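Local coordinates for chromosome replication initiation inhibitor protein (Agrobacterium tumefaciens, PDB 3FD3), which probably acts as a LysR-type transcription factor that binds DNA, the present chain being its C-terminal, effector-binding part rather than the DNA-binding domain, at residues A[15-18]-A[19-23]; A[82-85]-A[86-90]; A[112-115]-A[116-119]; A[197-200]-A[201-205]. All blocks are in the same frame, centred on the assembly; numbering follows the deposited sequence.

Contact 1 (A[15-18]-A[19-23]); sequences TWFL and DAVSK
Ser22 grips the carbonyl oxygen of Leu18 twice. Its N lies 2.9 Å from Leu18 O, and the hydroxyl OG donates to the same oxygen, also at 2.9 Å. The hydroxyl reaches back because OG sits between the backbone N and the carbonyl carbon (chi1 65°), which folds it against the preceding turn. Ordinary i to i+4 bonds run beside this pair, from Val21 N to Phe17 O and, longer, from Ala20 N to Trp16 O at 3.2 Å. At the start of the helix a water donates to Thr15 O (2.6 Å) and weakly accepts from Asp19 N.

Packing follows the same spacing. CG2 of Val21 lies over one face of the Phe17 ring, 3.7 Å from its centroid and displaced toward CE2, a CH-pi contact. Ala20 CB approaches the six-membered part of Trp16 obliquely, 4.1 Å from CZ3.

These residues lead into helix 17-26 of the LysR substrate-binding domain and form its first turns. Phe17 and Val21 meet Ile34 and Val32 of strand 31-36, Phe17 and Ala20 meet Met196 of helix 190-203, and Leu18, Val21 and Ser22 pack on Gly136, Met145 and Ala143 of the second subunit.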
loop_
_atom_site.group_PDB
_atom_site.type_symbol
_atom_site.label_atom_id
_atom_site.label_comp_id
_atom_site.label_asym_id
_atom_site.label_seq_id
_atom_site.Cartn_x
_atom_site.Cartn_y
_atom_site.Cartn_z
ATOM N N THR A 15 1.971 2.949 -8.416
ATOM C CA THR A 15 1.973 3.870 -9.519
ATOM C C THR A 15 1.289 3.253 -10.764
ATOM O O THR A 15 0.043 3.304 -10.857
ATOM C CB THR A 15 3.394 4.441 -9.802
ATOM O OG1 THR A 15 4.338 3.371 -9.954
ATOM C CG2 THR A 15 3.863 5.388 -8.612
ATOM N N TRP A 16 2.056 2.572 -11.601
ATOM C CA TRP A 16 1.679 2.220 -12.985
ATOM C C TRP A 16 1.324 0.755 -13.228
ATOM O O TRP A 16 0.729 0.422 -14.271
ATOM C CB TRP A 16 2.815 2.619 -13.948
ATOM C CG TRP A 16 4.058 1.787 -13.767
ATOM C CD1 TRP A 16 5.047 1.948 -12.824
ATOM C CD2 TRP A 16 4.414 0.628 -14.511
ATOM N NE1 TRP A 16 6.008 0.979 -12.968
ATOM C CE2 TRP A 16 5.645 0.144 -13.991
ATOM C CE3 TRP A 16 3.830 -0.040 -15.591
ATOM C CZ2 TRP A 16 6.283 -0.986 -14.501
ATOM C CZ3 TRP A 16 4.472 -1.144 -16.096
ATOM C CH2 TRP A 16 5.672 -1.622 -15.547
ATOM N N PHE A 17 1.679 -0.141 -12.309
ATOM C CA PHE A 17 1.619 -1.577 -12.601
ATOM C C PHE A 17 0.209 -2.076 -12.920
ATOM O O PHE A 17 0.017 -2.824 -13.906
ATOM C CB PHE A 17 2.200 -2.343 -11.409
ATOM C CG PHE A 17 2.172 -3.862 -11.523
ATOM C CD1 PHE A 17 3.157 -4.548 -12.192
ATOM C CD2 PHE A 17 1.176 -4.577 -10.918
ATOM C CE1 PHE A 17 3.128 -5.939 -12.264
ATOM C CE2 PHE A 17 1.168 -5.967 -10.984
ATOM C CZ PHE A 17 2.141 -6.620 -11.660
ATOM N N LEU A 18 -0.772 -1.645 -12.116
ATOM C CA LEU A 18 -2.150 -2.082 -12.318
ATOM C C LEU A 18 -2.769 -1.476 -13.553
ATOM O O LEU A 18 -3.645 -2.094 -14.162
ATOM C CB LEU A 18 -3.028 -1.791 -11.094
ATOM C CG LEU A 18 -2.743 -2.667 -9.890
ATOM C CD1 LEU A 18 -3.663 -2.260 -8.688
ATOM C CD2 LEU A 18 -2.900 -4.142 -10.252
ATOM N N ASP A 19 -2.308 -0.294 -13.950
ATOM C CA ASP A 19 -2.748 0.287 -15.215
ATOM C C ASP A 19 -2.379 -0.627 -16.382
ATOM O O ASP A 19 -3.180 -0.819 -17.292
ATOM C CB ASP A 19 -2.143 1.679 -15.427
ATOM C CG ASP A 19 -2.734 2.397 -16.622
ATOM O OD1 ASP A 19 -3.969 2.336 -16.821
ATOM O OD2 ASP A 19 -1.968 3.040 -17.363
ATOM N N ALA A 20 -1.175 -1.198 -16.347
ATOM C CA ALA A 20 -0.737 -2.162 -17.345
ATOM C C ALA A 20 -1.474 -3.494 -17.244
ATOM O O ALA A 20 -1.971 -4.017 -18.235
ATOM C CB ALA A 20 0.789 -2.416 -17.207
ATOM N N VAL A 21 -1.545 -4.042 -16.042
ATOM C CA VAL A 21 -2.151 -5.350 -15.850
ATOM C C VAL A 21 -3.640 -5.338 -16.223
ATOM O O VAL A 21 -4.123 -6.279 -16.841
ATOM C CB VAL A 21 -1.995 -5.812 -14.421
ATOM C CG1 VAL A 21 -2.764 -7.141 -14.212
ATOM C CG2 VAL A 21 -0.493 -6.004 -14.115
ATOM N N SER A 22 -4.337 -4.252 -15.915
ATOM C CA SER A 22 -5.770 -4.186 -16.154
ATOM C C SER A 22 -6.068 -4.130 -17.658
ATOM O O SER A 22 -7.101 -4.630 -18.114
ATOM C CB SER A 22 -6.439 -3.035 -15.405
ATOM O OG SER A 22 -5.998 -1.773 -15.860
ATOM N N LYS A 23 -5.161 -3.539 -18.424
ATOM C CA LYS A 23 -5.330 -3.506 -19.877
ATOM C C LYS A 23 -5.316 -4.938 -20.375
ATOM O O LYS A 23 -6.096 -5.311 -21.254
ATOM C CB LYS A 23 -4.208 -2.735 -20.577
ATOM C CG LYS A 23 -4.198 -1.212 -20.355
ATOM C CD LYS A 23 -2.937 -0.572 -20.998
ATOM C CE LYS A 23 -2.695 0.845 -20.498
ATOM N NZ LYS A 23 -1.546 1.493 -21.221
HETATM O O HOH W 1 -1.811 1.824 -11.822
#

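Contact 2 (A[82-85]-A[86-90]); sequences DFMA and RHFAD
The His87 imidazole lies across the Phe83 ring, with ND1 above the ring centre and 3.4 Å from CE2 of Phe83. The rings meet obliquely, their planes 37° apart. What holds the imidazole there is Phe83 O, which takes two bonds from His87: one from the backbone N at 3.0 Å and one from ND1 at 3.1 Å. The ND1 bond lies in the carbonyl plane, on a lone pair, although the oxygen sits 20° out of the imidazole plane.

Phe88 closes the tight part. Its CE2 meets the edge of the Phe83 ring, 3.7 Å from CE1, and its CD2 is 3.7 Å from the selenium of Met84, a Met-aromatic contact made obliquely. The selenomethionine chain, bent at chi2 and chi3, curls forward along the helix to bring SE to that ring.

The other side is more exposed and water-mediated. Asp82 OD2 packs 3.3 Å from Arg86 CD, and the two planar groups are nearly parallel, but there is no salt bridge, OD2 being 4.3 Å from NH1. A water joins them instead, giving a hydrogen to Asp82 OD2 and accepting one from Arg86 NH1 at 2.6 Å.

The helix 81-87 ends here, Phe88 being the first residue to leave helical geometry. Phe83 and His87 rest on Pro101, Met84 and Phe88 on Leu167 of strand 165-181, and Phe88 also on Ala96 and Leu97 of helix 94-97; Arg86 touches Gly26 of the second subunit.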
loop_
_atom_site.group_PDB
_atom_site.type_symbol
_atom_site.label_atom_id
_atom_site.label_comp_id
_atom_site.label_asym_id
_atom_site.label_seq_id
_atom_site.Cartn_x
_atom_site.Cartn_y
_atom_site.Cartn_z
ATOM N N ASP A 82 6.434 22.748 6.523
ATOM C CA ASP A 82 6.612 22.809 7.968
ATOM C C ASP A 82 7.755 21.890 8.408
ATOM O O ASP A 82 8.511 22.274 9.261
ATOM C CB ASP A 82 5.319 22.439 8.702
ATOM C CG ASP A 82 5.501 22.346 10.234
ATOM O OD1 ASP A 82 5.768 23.368 10.836
ATOM O OD2 ASP A 82 5.420 21.214 10.772
ATOM N N PHE A 83 7.868 20.696 7.818
ATOM C CA PHE A 83 9.010 19.819 8.100
ATOM C C PHE A 83 10.340 20.510 7.808
ATOM O O PHE A 83 11.291 20.447 8.608
ATOM C CB PHE A 83 8.916 18.499 7.342
ATOM C CG PHE A 83 9.922 17.501 7.789
ATOM C CD1 PHE A 83 11.210 17.522 7.284
ATOM C CD2 PHE A 83 9.590 16.572 8.746
ATOM C CE1 PHE A 83 12.136 16.622 7.723
ATOM C CE2 PHE A 83 10.497 15.690 9.189
ATOM C CZ PHE A 83 11.776 15.695 8.675
HETATM N N MSE A 84 10.410 21.156 6.642
HETATM C CA MSE A 84 11.611 21.856 6.242
HETATM C C MSE A 84 11.916 22.982 7.243
HETATM O O MSE A 84 13.081 23.212 7.633
HETATM C CB MSE A 84 11.460 22.450 4.820
HETATM C CG MSE A 84 11.216 21.484 3.704
HETATM SE SE MSE A 84 12.648 20.222 3.423
HETATM C CE MSE A 84 13.991 21.458 2.886
ATOM N N ALA A 85 10.873 23.699 7.655
ATOM C CA ALA A 85 11.048 24.811 8.573
ATOM C C ALA A 85 11.569 24.373 9.940
ATOM O O ALA A 85 12.368 25.069 10.562
ATOM C CB ALA A 85 9.737 25.577 8.732
ATOM N N ARG A 86 11.077 23.238 10.415
ATOM C CA ARG A 86 11.411 22.765 11.757
ATOM C C ARG A 86 12.790 22.113 11.790
ATOM O O ARG A 86 13.515 22.256 12.759
ATOM C CB ARG A 86 10.364 21.762 12.206
ATOM C CG ARG A 86 9.023 22.405 12.560
ATOM C CD ARG A 86 8.011 21.354 12.829
ATOM N NE ARG A 86 8.328 20.621 14.043
ATOM C CZ ARG A 86 8.122 19.315 14.234
ATOM N NH1 ARG A 86 7.715 18.536 13.223
ATOM N NH2 ARG A 86 8.442 18.771 15.420
ATOM N N HIS A 87 13.154 21.420 10.715
ATOM C CA HIS A 87 14.328 20.535 10.720
ATOM C C HIS A 87 15.485 20.968 9.852
ATOM O O HIS A 87 16.630 20.533 10.087
ATOM C CB HIS A 87 13.910 19.134 10.295
ATOM C CG HIS A 87 12.940 18.507 11.228
ATOM N ND1 HIS A 87 11.610 18.344 10.909
ATOM C CD2 HIS A 87 13.096 18.008 12.477
ATOM C CE1 HIS A 87 10.993 17.760 11.922
ATOM N NE2 HIS A 87 11.873 17.541 12.879
ATOM N N PHE A 88 15.205 21.819 8.872
ATOM C CA PHE A 88 16.218 22.298 7.955
ATOM C C PHE A 88 16.155 23.827 7.868
ATOM O O PHE A 88 16.249 24.391 6.777
ATOM C CB PHE A 88 16.027 21.651 6.566
ATOM C CG PHE A 88 16.163 20.139 6.561
ATOM C CD1 PHE A 88 17.339 19.531 7.011
ATOM C CD2 PHE A 88 15.126 19.331 6.092
ATOM C CE1 PHE A 88 17.480 18.143 7.016
ATOM C CE2 PHE A 88 15.237 17.957 6.092
ATOM C CZ PHE A 88 16.423 17.339 6.552
ATOM N N ALA A 89 15.969 24.482 9.018
ATOM C CA ALA A 89 15.836 25.934 9.074
ATOM C C ALA A 89 17.076 26.615 8.497
ATOM O O ALA A 89 16.931 27.586 7.760
ATOM C CB ALA A 89 15.581 26.423 10.502
ATOM N N ASP A 90 18.279 26.110 8.796
ATOM C CA ASP A 90 19.501 26.675 8.179
ATOM C C ASP A 90 20.142 25.751 7.109
ATOM O O ASP A 90 21.369 25.743 6.926
ATOM C CB ASP A 90 20.506 27.177 9.233
ATOM C CG ASP A 90 21.095 26.074 10.125
ATOM O OD1 ASP A 90 21.617 26.434 11.226
ATOM O OD2 ASP A 90 21.090 24.887 9.737
HETATM O O HOH W 2 6.945 18.707 10.718
#

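Contact 3 (A[112-115]-A[116-119]); sequences QASW and IRTA
Ala119 CB sits over one face of the Trp115 indole, 3.9 Å from the centroid of the six-membered ring and 15° off its normal, a CH-pi contact. Trp115 can offer that face because its CG stands opposite the backbone N (chi1 179°) and the ring plane stands roughly at right angles to that through CA, CB and CG (chi2 83°). CG1 of Ile116 comes to the rim of the same indole, 3.8 Å from CE3. Here CG1 is opposite its own carbonyl carbon, swung back to 3.3 Å from Gln112 O.

In the conformer described, Arg117 extends from CB and then bends at chi3, folding its guanidinium back over the preceding turn. NH2 comes within 3.5 Å of Ser114 CA, while Ala113 O lies over one face of the group; NH1 forms a salt bridge with Asp123. Thr118 adds a weak bond from OG1 to Ser114 O at 3.3 Å, beside that from its N.

Helix 111-120 is the crossover of the beta-alpha-beta unit of strands 102-104 and 128-130. The polar ends of Gln112, Trp115 and Arg117 bond outside the segments, Trp115 NE1 to Thr171 and Gln112 to Asp109 and to N of Leu149, a residue that binds calcium in a structure of this protein. The chemistry thus pairs an apolar indole face with outward polar ties and puts Gln112 beside the calcium site.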
loop_
_atom_site.group_PDB
_atom_site.type_symbol
_atom_site.label_atom_id
_atom_site.label_comp_id
_atom_site.label_asym_id
_atom_site.label_seq_id
_atom_site.Cartn_x
_atom_site.Cartn_y
_atom_site.Cartn_z
ATOM N N GLN A 112 17.144 6.550 0.695
ATOM C CA GLN A 112 17.456 7.767 1.430
ATOM C C GLN A 112 18.974 7.871 1.591
ATOM O O GLN A 112 19.537 8.946 1.421
ATOM C CB GLN A 112 16.818 7.766 2.814
ATOM C CG GLN A 112 15.317 8.035 2.799
ATOM C CD GLN A 112 14.495 6.927 2.170
ATOM O OE1 GLN A 112 13.589 7.195 1.383
ATOM N NE2 GLN A 112 14.766 5.682 2.557
ATOM N N ALA A 113 19.612 6.752 1.918
ATOM C CA ALA A 113 21.071 6.708 2.104
ATOM C C ALA A 113 21.784 7.098 0.811
ATOM O O ALA A 113 22.743 7.883 0.803
ATOM C CB ALA A 113 21.519 5.316 2.560
ATOM N N SER A 114 21.305 6.545 -0.293
ATOM C CA SER A 114 21.861 6.832 -1.602
ATOM C C SER A 114 21.684 8.313 -1.968
ATOM O O SER A 114 22.620 8.957 -2.429
ATOM C CB SER A 114 21.190 5.955 -2.660
ATOM O OG SER A 114 21.815 6.213 -3.892
ATOM N N TRP A 115 20.488 8.840 -1.742
ATOM C CA TRP A 115 20.201 10.248 -2.004
ATOM C C TRP A 115 21.133 11.154 -1.202
ATOM O O TRP A 115 21.725 12.077 -1.750
ATOM C CB TRP A 115 18.726 10.591 -1.714
ATOM C CG TRP A 115 18.452 12.029 -1.961
ATOM C CD1 TRP A 115 18.167 12.613 -3.167
ATOM C CD2 TRP A 115 18.506 13.079 -1.011
ATOM N NE1 TRP A 115 18.028 13.968 -3.020
ATOM C CE2 TRP A 115 18.232 14.281 -1.700
ATOM C CE3 TRP A 115 18.776 13.134 0.368
ATOM C CZ2 TRP A 115 18.206 15.518 -1.061
ATOM C CZ3 TRP A 115 18.748 14.360 0.995
ATOM C CH2 TRP A 115 18.487 15.540 0.275
ATOM N N ILE A 116 21.297 10.869 0.087
ATOM C CA ILE A 116 22.220 11.664 0.915
ATOM C C ILE A 116 23.650 11.653 0.357
ATOM O O ILE A 116 24.286 12.703 0.227
ATOM C CB ILE A 116 22.261 11.167 2.363
ATOM C CG1 ILE A 116 20.900 11.412 3.043
ATOM C CG2 ILE A 116 23.378 11.887 3.129
ATOM C CD1 ILE A 116 20.702 10.646 4.357
ATOM N N ARG A 117 24.132 10.450 0.057
ATOM C CA ARG A 117 25.472 10.219 -0.468
ATOM C C ARG A 117 25.699 11.098 -1.697
ATOM O O ARG A 117 26.712 11.806 -1.800
ATOM C CB ARG A 117 25.589 8.727 -0.807
ATOM C CG ARG A 117 26.932 8.226 -1.231
ATOM C CD ARG A 117 27.080 6.723 -0.934
ATOM N NE ARG A 117 25.990 5.885 -1.435
ATOM C CZ ARG A 117 25.223 5.106 -0.673
ATOM N NH1 ARG A 117 25.399 5.055 0.640
ATOM N NH2 ARG A 117 24.272 4.375 -1.224
ATOM N N THR A 118 24.725 11.075 -2.600
ATOM C CA THR A 118 24.753 11.853 -3.835
ATOM C C THR A 118 24.598 13.363 -3.661
ATOM O O THR A 118 25.290 14.141 -4.319
ATOM C CB THR A 118 23.655 11.393 -4.793
ATOM O OG1 THR A 118 23.952 10.061 -5.208
ATOM C CG2 THR A 118 23.615 12.312 -6.028
ATOM N N ALA A 119 23.675 13.767 -2.807
ATOM C CA ALA A 119 23.329 15.168 -2.616
ATOM C C ALA A 119 24.383 15.915 -1.821
ATOM O O ALA A 119 24.701 17.054 -2.148
ATOM C CB ALA A 119 21.944 15.297 -1.923
#

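Contact 4 (A[197-200]-A[201-205]); sequences VGTA and RVVLM
Val197 O accepts from Arg201 N at 3.0 Å, Thr199 O from Val203 N at 3.1 Å and Ala200 O from Leu204 N at 2.8 Å, i to i+4 bonds that carry the helix to its end at Leu204, the first residue to leave helical geometry, where weak, bent i to i+3 bonds from Val202 N to Thr199 O and from Val203 N to Ala200 O join them.

Among the side chains, Arg201 folds alongside Val197, the two pointing the same way, so that NH2 rests 3.5 Å from CG1. Bends at chi2 (66°) and chi3 (48°) bring the guanidinium back along the helix after a start opposite the backbone N. A water completes that arrangement: it donates to Val197 O at 2.8 Å and accepts from Arg201 NE at 3.3 Å, giving this carbonyl a second partner beside the backbone bond.

On the buried side the meeting is apolar. CD1 of Leu204 lies 3.8 Å from Ala200 CB, with Leu204 CG opposite its carbonyl carbon (chi1 -59°) and thus turned back over the last helical turn. The hydroxyl of Thr199 is bonded to Asn195 O, one turn earlier, and to Lys23 NZ.

This is the C-terminal end of the chain's last helix, 190-203, set among several neighbours. Ala200 meets Leu70 of strand 66-79, Leu204 meets Leu177 of strand 165-181, Thr199 touches Ala20 of helix 17-26, and Trp16 touches Thr199, Ala200, Val203 and Leu204. Past the helix the chain runs to strand 66-79, where Met205 pairs by backbone hydrogen bonds with Val72.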
loop_
_atom_site.group_PDB
_atom_site.type_symbol
_atom_site.label_atom_id
_atom_site.label_comp_id
_atom_site.label_asym_id
_atom_site.label_seq_id
_atom_site.Cartn_x
_atom_site.Cartn_y
_atom_site.Cartn_z
ATOM N N VAL A 197 5.214 -3.277 -21.212
ATOM C CA VAL A 197 6.166 -2.431 -21.914
ATOM C C VAL A 197 5.557 -1.143 -22.449
ATOM O O VAL A 197 6.140 -0.063 -22.283
ATOM C CB VAL A 197 6.908 -3.254 -23.053
ATOM C CG1 VAL A 197 7.902 -2.373 -23.799
ATOM C CG2 VAL A 197 7.606 -4.465 -22.434
ATOM N N GLY A 198 4.378 -1.218 -23.069
ATOM C CA GLY A 198 3.713 -0.043 -23.606
ATOM C C GLY A 198 3.298 0.985 -22.559
ATOM O O GLY A 198 3.421 2.193 -22.759
ATOM N N THR A 199 2.795 0.500 -21.435
ATOM C CA THR A 199 2.389 1.380 -20.340
ATOM C C THR A 199 3.612 2.049 -19.719
ATOM O O THR A 199 3.598 3.258 -19.453
ATOM C CB THR A 199 1.592 0.589 -19.265
ATOM O OG1 THR A 199 0.453 -0.044 -19.862
ATOM C CG2 THR A 199 1.128 1.506 -18.116
ATOM N N ALA A 200 4.669 1.278 -19.467
ATOM C CA ALA A 200 5.881 1.836 -18.877
ATOM C C ALA A 200 6.507 2.904 -19.794
ATOM O O ALA A 200 7.055 3.893 -19.313
ATOM C CB ALA A 200 6.884 0.721 -18.546
ATOM N N ARG A 201 6.417 2.694 -21.110
ATOM C CA ARG A 201 6.918 3.665 -22.081
ATOM C C ARG A 201 6.296 5.049 -21.898
ATOM O O ARG A 201 6.972 6.065 -22.066
ATOM C CB ARG A 201 6.699 3.176 -23.527
ATOM C CG ARG A 201 7.464 4.000 -24.583
ATOM C CD ARG A 201 8.978 3.851 -24.433
ATOM N NE ARG A 201 9.364 2.445 -24.304
ATOM C CZ ARG A 201 9.449 1.582 -25.319
ATOM N NH1 ARG A 201 9.203 1.969 -26.563
ATOM N NH2 ARG A 201 9.788 0.321 -25.086
ATOM N N VAL A 202 5.015 5.084 -21.545
ATOM C CA VAL A 202 4.310 6.337 -21.360
ATOM C C VAL A 202 4.615 6.969 -20.004
ATOM O O VAL A 202 4.734 8.184 -19.899
ATOM C CB VAL A 202 2.789 6.116 -21.489
ATOM C CG1 VAL A 202 2.037 7.385 -21.134
ATOM C CG2 VAL A 202 2.457 5.673 -22.914
ATOM N N VAL A 203 4.755 6.137 -18.977
ATOM C CA VAL A 203 4.844 6.601 -17.588
ATOM C C VAL A 203 6.247 6.797 -17.046
ATOM O O VAL A 203 6.485 7.709 -16.243
ATOM C CB VAL A 203 4.084 5.601 -16.674
ATOM C CG1 VAL A 203 4.257 5.963 -15.203
ATOM C CG2 VAL A 203 2.606 5.614 -17.058
ATOM N N LEU A 204 7.175 5.915 -17.417
ATOM C CA LEU A 204 8.533 5.979 -16.894
ATOM C C LEU A 204 9.371 6.843 -17.812
ATOM O O LEU A 204 8.950 7.154 -18.934
ATOM C CB LEU A 204 9.117 4.572 -16.791
ATOM C CG LEU A 204 8.342 3.597 -15.904
ATOM C CD1 LEU A 204 9.114 2.265 -15.829
ATOM C CD2 LEU A 204 8.102 4.177 -14.474
HETATM N N MSE A 205 10.557 7.222 -17.358
HETATM C CA MSE A 205 11.463 7.973 -18.208
HETATM C C MSE A 205 12.148 6.986 -19.135
HETATM O O MSE A 205 12.427 5.858 -18.731
HETATM C CB MSE A 205 12.525 8.690 -17.390
HETATM C CG MSE A 205 11.988 9.596 -16.352
HETATM SE SE MSE A 205 13.417 10.724 -15.659
HETATM C CE MSE A 205 14.951 9.544 -15.819
HETATM O O HOH W 3 8.854 0.443 -21.752
#

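Overall arrangement
From the N terminus the contacts come in series: contact 1 near the start, contacts 2 and 3 in mid-chain, contact 4 at the C-terminal end. Each joins neighbouring turns of one helix, so none closes a long loop, and none nests in or crosses another. The chain nevertheless returns on itself, for contacts 1 and 4 touch: Lys23 NZ lies 2.9 Å from Thr199 OG1, a probable hydrogen bond, and Trp16 packs on Val203, binding helices 17-26 and 190-203 into one half. Contacts 2 and 3 lie across the chain's centre from contact 1, about 19 Å between their own centres. Strand 165-181 is touched by contacts 2, 3 and 4.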